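Local coordinates for protein serine racemase (Enterococcus faecalis, PDB 4ECL) that belongs to the alanine racemase family and, as the cytoplasmic domain of VanTG, joins a TIM-type barrel to a second, mainly beta domain, at residues A[62-65]-A[66-70]; A[71-74]-A[75-79]. One frame throughout, in Å; residues are numbered along the deposited sequence.

Interaction 1 of 2, residues A[62-65]-A[66-70]; sequences AVAT and IDEGI
Thr65, the N-cap of helix 66-74, and Glu68 in its first turn bond each other reciprocally. Thr65 OG1 takes the hydrogen bond of Glu68 N at 3.2 Å, nearly straight at 166°; with chi1 at 74° the hydroxyl is turned over the first turn, within reach of Glu68 N. In return Glu68 OE1 accepts Thr65 N, weakly, at 3.4 Å, and these two bonds make a capping box. Ala64 N, from the residue before the cap, adds a shorter hold on Glu68 OE1 at 2.7 Å, meeting it nearly along its C-O axis. Thr65 O, the first acceptor of the helix, accepts Gly69 N at 3.1 Å. The box closes the turn between strand 60-63 and helix 66-74, part of a beta-alpha-beta unit of the parallel barrel sheet.

Van der Waals packing lies beside the polar bonds. Val63 and the extended Glu68 chain run past each other in opposite directions, Val63 CB standing 3.4 Å from Glu68 OE1, while Val63 CG2 lies against the backbone of Gly69.

The other oxygen of Glu68, a buried residue, accepts Ala39 N and forms a salt bridge with Arg367 of the second subunit; Asp67 OD1 pairs with Arg91.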
ATOM      1  N   ALA A  62     -12.734  -2.130 -17.108  1.00 18.49           N
ATOM      2  CA  ALA A  62     -11.807  -3.245 -16.936  1.00 19.36           C
ATOM      3  C   ALA A  62     -11.332  -3.294 -15.480  1.00 24.58           C
ATOM      4  O   ALA A  62     -10.992  -2.260 -14.901  1.00 18.58           O
ATOM      5  CB  ALA A  62     -10.621  -3.072 -17.854  1.00 14.40           C
ATOM      6  N   VAL A  63     -11.307  -4.490 -14.892  1.00 16.49           N
ATOM      7  CA  VAL A  63     -10.778  -4.675 -13.544  1.00 19.49           C
ATOM      8  C   VAL A  63      -9.767  -5.801 -13.577  1.00 24.88           C
ATOM      9  O   VAL A  63      -9.698  -6.540 -14.559  1.00 21.10           O
ATOM     10  CB  VAL A  63     -11.877  -5.066 -12.556  1.00 21.14           C
ATOM     11  CG1 VAL A  63     -12.731  -3.858 -12.214  1.00 21.06           C
ATOM     12  CG2 VAL A  63     -12.726  -6.177 -13.140  1.00 21.42           C
ATOM     13  N   ALA A  64      -8.981  -5.944 -12.518  1.00 16.11           N
ATOM     14  CA  ALA A  64      -7.974  -7.006 -12.495  1.00 23.97           C
ATOM     15  C   ALA A  64      -8.541  -8.352 -12.067  1.00 25.61           C
ATOM     16  O   ALA A  64      -8.047  -9.401 -12.486  1.00 24.12           O
ATOM     17  CB  ALA A  64      -6.804  -6.626 -11.584  1.00 21.98           C
ATOM     18  N   THR A  65      -9.549  -8.328 -11.199  1.00 21.00           N
ATOM     19  CA  THR A  65     -10.018  -9.554 -10.564  1.00 19.45           C
ATOM     20  C   THR A  65     -11.530  -9.598 -10.492  1.00 23.52           C
ATOM     21  O   THR A  65     -12.182  -8.565 -10.555  1.00 22.47           O
ATOM     22  CB  THR A  65      -9.499  -9.680  -9.117  1.00 24.57           C
ATOM     23  OG1 THR A  65     -10.207  -8.761  -8.279  1.00 21.98           O
ATOM     24  CG2 THR A  65      -7.991  -9.402  -9.037  1.00 20.95           C
ATOM     25  N   ILE A  66     -12.082 -10.802 -10.351  1.00 21.01           N
ATOM     26  CA  ILE A  66     -13.523 -10.979 -10.210  1.00 21.63           C
ATOM     27  C   ILE A  66     -14.074 -10.255  -8.972  1.00 24.21           C
ATOM     28  O   ILE A  66     -15.206  -9.766  -8.986  1.00 28.48           O
ATOM     29  CB  ILE A  66     -13.915 -12.473 -10.148  1.00 23.23           C
ATOM     30  CG1 ILE A  66     -15.439 -12.623 -10.165  1.00 26.25           C
ATOM     31  CG2 ILE A  66     -13.308 -13.150  -8.905  1.00 24.29           C
ATOM     32  CD1 ILE A  66     -15.910 -14.052 -10.327  1.00 26.68           C
ATOM     33  N   ASP A  67     -13.280 -10.174  -7.908  1.00 28.69           N
ATOM     34  CA  ASP A  67     -13.743  -9.494  -6.691  1.00 27.48           C
ATOM     35  C   ASP A  67     -13.901  -7.985  -6.894  1.00 23.18           C
ATOM     36  O   ASP A  67     -14.808  -7.363  -6.338  1.00 25.70           O
ATOM     37  CB  ASP A  67     -12.832  -9.815  -5.513  1.00 32.26           C
ATOM     38  CG  ASP A  67     -12.757 -11.305  -5.247  1.00 38.20           C
ATOM     39  OD1 ASP A  67     -13.661 -11.828  -4.567  1.00 34.25           O
ATOM     40  OD2 ASP A  67     -11.819 -11.950  -5.758  1.00 40.82           O
ATOM     41  N   GLU A  68     -13.022  -7.400  -7.694  1.00 22.85           N
ATOM     42  CA  GLU A  68     -13.224  -6.024  -8.129  1.00 25.50           C
ATOM     43  C   GLU A  68     -14.492  -5.895  -8.959  1.00 24.64           C
ATOM     44  O   GLU A  68     -15.279  -4.978  -8.750  1.00 25.65           O
ATOM     45  CB  GLU A  68     -12.016  -5.531  -8.911  1.00 23.01           C
ATOM     46  CG  GLU A  68     -10.824  -5.280  -8.014  1.00 26.57           C
ATOM     47  CD  GLU A  68      -9.606  -4.873  -8.795  1.00 29.79           C
ATOM     48  OE1 GLU A  68      -9.597  -5.109 -10.017  1.00 32.54           O
ATOM     49  OE2 GLU A  68      -8.662  -4.321  -8.195  1.00 29.49           O
ATOM     50  N   GLY A  69     -14.694  -6.822  -9.890  1.00 25.86           N
ATOM     51  CA  GLY A  69     -15.881  -6.815 -10.735  1.00 23.89           C
ATOM     52  C   GLY A  69     -17.185  -6.933  -9.954  1.00 24.19           C
ATOM     53  O   GLY A  69     -18.150  -6.207 -10.212  1.00 22.96           O
ATOM     54  N   ILE A  70     -17.219  -7.857  -9.000  1.00 19.21           N
ATOM     55  CA  ILE A  70     -18.384  -8.032  -8.148  1.00 24.82           C
ATOM     56  C   ILE A  70     -18.652  -6.754  -7.321  1.00 27.84           C
ATOM     57  O   ILE A  70     -19.805  -6.324  -7.177  1.00 26.24           O
ATOM     58  CB  ILE A  70     -18.194  -9.261  -7.230  1.00 27.26           C
ATOM     59  CG1 ILE A  70     -18.233 -10.543  -8.056  1.00 28.19           C
ATOM     60  CG2 ILE A  70     -19.267  -9.332  -6.166  1.00 27.65           C
ATOM     61  CD1 ILE A  70     -18.054 -11.791  -7.203  1.00 31.15           C
TER

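Interaction 2 of 2, residues A[71-74]-A[75-79]; sequences RLRK and YGISS
Leu72 O receives Ile77 N at 3.0 Å and Arg73 O receives Gly76 N, the two backward bonds of a Schellman motif in which Gly76, with phi 95°, turns the chain out of helix 66-74. Tyr75 N still bonds Arg71 O, as in a helix, with a weaker second bond to Leu72 O.

Tyr75 folds back along the last turn. Its ring lies over Arg71 O, which sits 3.2 Å from the ring plane and offset toward the rim. The side chains of Arg71 and Tyr75 run side by side in the same direction, with guanidinium and ring planes almost perpendicular. The phenol oxygen lies at the guanidinium edge, where Arg71 NE reaches Tyr75 OH in a weak bond of 3.4 Å; the stronger partner of this arginine is Glu40. Leu72, itself buried, touches both Tyr75 and Ile77, its CD2 standing 4.0 Å from Tyr75 CD2 and its CB facing Ile77 CG1. Leu72 and Ile77 also pack on helix 46-55 and strand 60-63.

Arg73 CB points away from the loop, but a bend at chi2 (-57°) brings the guanidinium back to it. There Arg73 NH1 donates twice, to Ser79 O at 2.7 Å and to Ile77 O at 2.9 Å. Ile77 O lies in the guanidinium plane, yet the donor stands above the carbonyl plane. Arg73 NH2 adds a weak bond to Ser79 O, while NE bonds Tyr98 O and NH2 bonds Glu99 O.

With four backbone carbonyls around it, the Arg73 guanidinium is held by several bonds that probably restrict its rotation, and the carbonyl dipoles of the loop before strand 80-83 and of the loop after helix 92-97 would be expected to stabilise its positive charge.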
ATOM      1  N   ARG A  71     -17.589  -6.138  -6.802  1.00 24.29           N
ATOM      2  CA  ARG A  71     -17.733  -4.871  -6.076  1.00 28.37           C
ATOM      3  C   ARG A  71     -18.390  -3.788  -6.931  1.00 28.23           C
ATOM      4  O   ARG A  71     -19.265  -3.068  -6.452  1.00 22.39           O
ATOM      5  CB  ARG A  71     -16.388  -4.384  -5.540  1.00 26.86           C
ATOM      6  CG  ARG A  71     -16.005  -5.042  -4.219  1.00 36.13           C
ATOM      7  CD  ARG A  71     -14.555  -4.781  -3.873  1.00 37.45           C
ATOM      8  NE  ARG A  71     -14.300  -3.365  -3.661  1.00 37.31           N
ATOM      9  CZ  ARG A  71     -13.146  -2.767  -3.939  1.00 41.98           C
ATOM     10  NH1 ARG A  71     -12.139  -3.465  -4.456  1.00 40.32           N
ATOM     11  NH2 ARG A  71     -13.003  -1.468  -3.711  1.00 43.96           N
ATOM     12  N   LEU A  72     -17.989  -3.697  -8.200  1.00 26.49           N
ATOM     13  CA  LEU A  72     -18.582  -2.722  -9.113  1.00 20.54           C
ATOM     14  C   LEU A  72     -20.075  -2.936  -9.237  1.00 23.45           C
ATOM     15  O   LEU A  72     -20.850  -1.981  -9.175  1.00 30.34           O
ATOM     16  CB  LEU A  72     -17.932  -2.783 -10.488  1.00 19.09           C
ATOM     17  CG  LEU A  72     -16.465  -2.367 -10.508  1.00 18.09           C
ATOM     18  CD1 LEU A  72     -16.014  -2.212 -11.946  1.00 17.21           C
ATOM     19  CD2 LEU A  72     -16.340  -1.047  -9.759  1.00 28.45           C
ATOM     20  N   ARG A  73     -20.474  -4.190  -9.398  1.00 24.19           N
ATOM     21  CA  ARG A  73     -21.887  -4.549  -9.482  1.00 29.07           C
ATOM     22  C   ARG A  73     -22.634  -4.125  -8.221  1.00 33.01           C
ATOM     23  O   ARG A  73     -23.780  -3.677  -8.286  1.00 31.36           O
ATOM     24  CB  ARG A  73     -22.053  -6.061  -9.703  1.00 26.97           C
ATOM     25  CG  ARG A  73     -21.634  -6.564 -11.093  1.00 28.64           C
ATOM     26  CD  ARG A  73     -22.401  -5.840 -12.196  1.00 29.35           C
ATOM     27  NE  ARG A  73     -22.149  -6.414 -13.520  1.00 32.73           N
ATOM     28  CZ  ARG A  73     -22.118  -5.715 -14.649  1.00 35.55           C
ATOM     29  NH1 ARG A  73     -22.315  -4.403 -14.622  1.00 30.76           N
ATOM     30  NH2 ARG A  73     -21.882  -6.325 -15.808  1.00 34.05           N
ATOM     31  N   LYS A  74     -21.981  -4.277  -7.072  1.00 33.13           N
ATOM     32  CA  LYS A  74     -22.580  -3.874  -5.807  1.00 32.66           C
ATOM     33  C   LYS A  74     -22.647  -2.357  -5.686  1.00 37.14           C
ATOM     34  O   LYS A  74     -23.483  -1.830  -4.958  1.00 39.74           O
ATOM     35  CB  LYS A  74     -21.814  -4.469  -4.622  1.00 32.12           C
ATOM     36  CG  LYS A  74     -21.976  -5.981  -4.476  1.00 35.46           C
ATOM     37  CD  LYS A  74     -20.933  -6.574  -3.535  1.00 43.18           C
ATOM     38  CE  LYS A  74     -21.103  -8.099  -3.396  1.00 49.48           C
ATOM     39  NZ  LYS A  74     -20.012  -8.745  -2.595  1.00 50.14           N
ATOM     40  N   TYR A  75     -21.766  -1.651  -6.392  1.00 37.07           N
ATOM     41  CA  TYR A  75     -21.814  -0.184  -6.400  1.00 33.06           C
ATOM     42  C   TYR A  75     -22.921   0.329  -7.318  1.00 31.60           C
ATOM     43  O   TYR A  75     -23.158   1.526  -7.398  1.00 36.56           O
ATOM     44  CB  TYR A  75     -20.476   0.412  -6.846  1.00 27.34           C
ATOM     45  CG  TYR A  75     -19.325   0.142  -5.905  1.00 29.38           C
ATOM     46  CD1 TYR A  75     -19.550  -0.178  -4.567  1.00 33.37           C
ATOM     47  CD2 TYR A  75     -18.011   0.221  -6.351  1.00 27.30           C
ATOM     48  CE1 TYR A  75     -18.494  -0.418  -3.702  1.00 35.67           C
ATOM     49  CE2 TYR A  75     -16.950  -0.023  -5.497  1.00 30.69           C
ATOM     50  CZ  TYR A  75     -17.198  -0.339  -4.175  1.00 36.97           C
ATOM     51  OH  TYR A  75     -16.139  -0.578  -3.327  1.00 40.38           O
ATOM     52  N   GLY A  76     -23.585  -0.583  -8.022  1.00 36.11           N
ATOM     53  CA  GLY A  76     -24.640  -0.208  -8.948  1.00 37.24           C
ATOM     54  C   GLY A  76     -24.183  -0.056 -10.391  1.00 33.42           C
ATOM     55  O   GLY A  76     -24.931   0.451 -11.230  1.00 25.91           O
ATOM     56  N   ILE A  77     -22.962  -0.497 -10.686  1.00 30.50           N
ATOM     57  CA  ILE A  77     -22.446  -0.404 -12.046  1.00 32.66           C
ATOM     58  C   ILE A  77     -23.188  -1.398 -12.935  1.00 29.76           C
ATOM     59  O   ILE A  77     -23.272  -2.579 -12.623  1.00 32.87           O
ATOM     60  CB  ILE A  77     -20.931  -0.648 -12.108  1.00 29.68           C
ATOM     61  CG1 ILE A  77     -20.197   0.433 -11.315  1.00 29.32           C
ATOM     62  CG2 ILE A  77     -20.453  -0.619 -13.543  1.00 26.00           C
ATOM     63  CD1 ILE A  77     -20.504   1.843 -11.810  1.00 28.70           C
ATOM     64  N   SER A  78     -23.749  -0.910 -14.030  1.00 31.16           N
ATOM     65  CA  SER A  78     -24.581  -1.750 -14.881  1.00 36.16           C
ATOM     66  C   SER A  78     -23.926  -2.016 -16.227  1.00 35.25           C
ATOM     67  O   SER A  78     -24.363  -2.898 -16.970  1.00 35.35           O
ATOM     68  CB  SER A  78     -25.940  -1.093 -15.101  1.00 38.81           C
ATOM     69  OG  SER A  78     -25.788   0.064 -15.901  1.00 43.29           O
ATOM     70  N   SER A  79     -22.886  -1.251 -16.544  1.00 30.31           N
ATOM     71  CA  SER A  79     -22.173  -1.416 -17.807  1.00 31.40           C
ATOM     72  C   SER A  79     -21.351  -2.703 -17.860  1.00 32.88           C
ATOM     73  O   SER A  79     -21.174  -3.395 -16.846  1.00 30.13           O
ATOM     74  CB  SER A  79     -21.265  -0.219 -18.068  1.00 32.00           C
ATOM     75  OG  SER A  79     -22.016   0.975 -18.071  1.00 38.09           O
TER

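Interactions 1 and 2 follow each other along the chain and share helix 66-74, the first at its start and the second at its end, with centres about 10 Å apart. Between them they cover the course from the end of strand 60-63 through the helix to the loop that leads into strand 80-83, most of the connection in a beta-alpha-beta unit of the TIM-type barrel. They also touch directly, Val63 CG1 lying 3.7 Å from Leu72 CD1, which packs the strand end against the later part of the helix. Interaction 1 is buried and meets the second subunit, whereas interaction 2 is partly exposed and touches no other chain, so the two helix ends have different surroundings in the dimer.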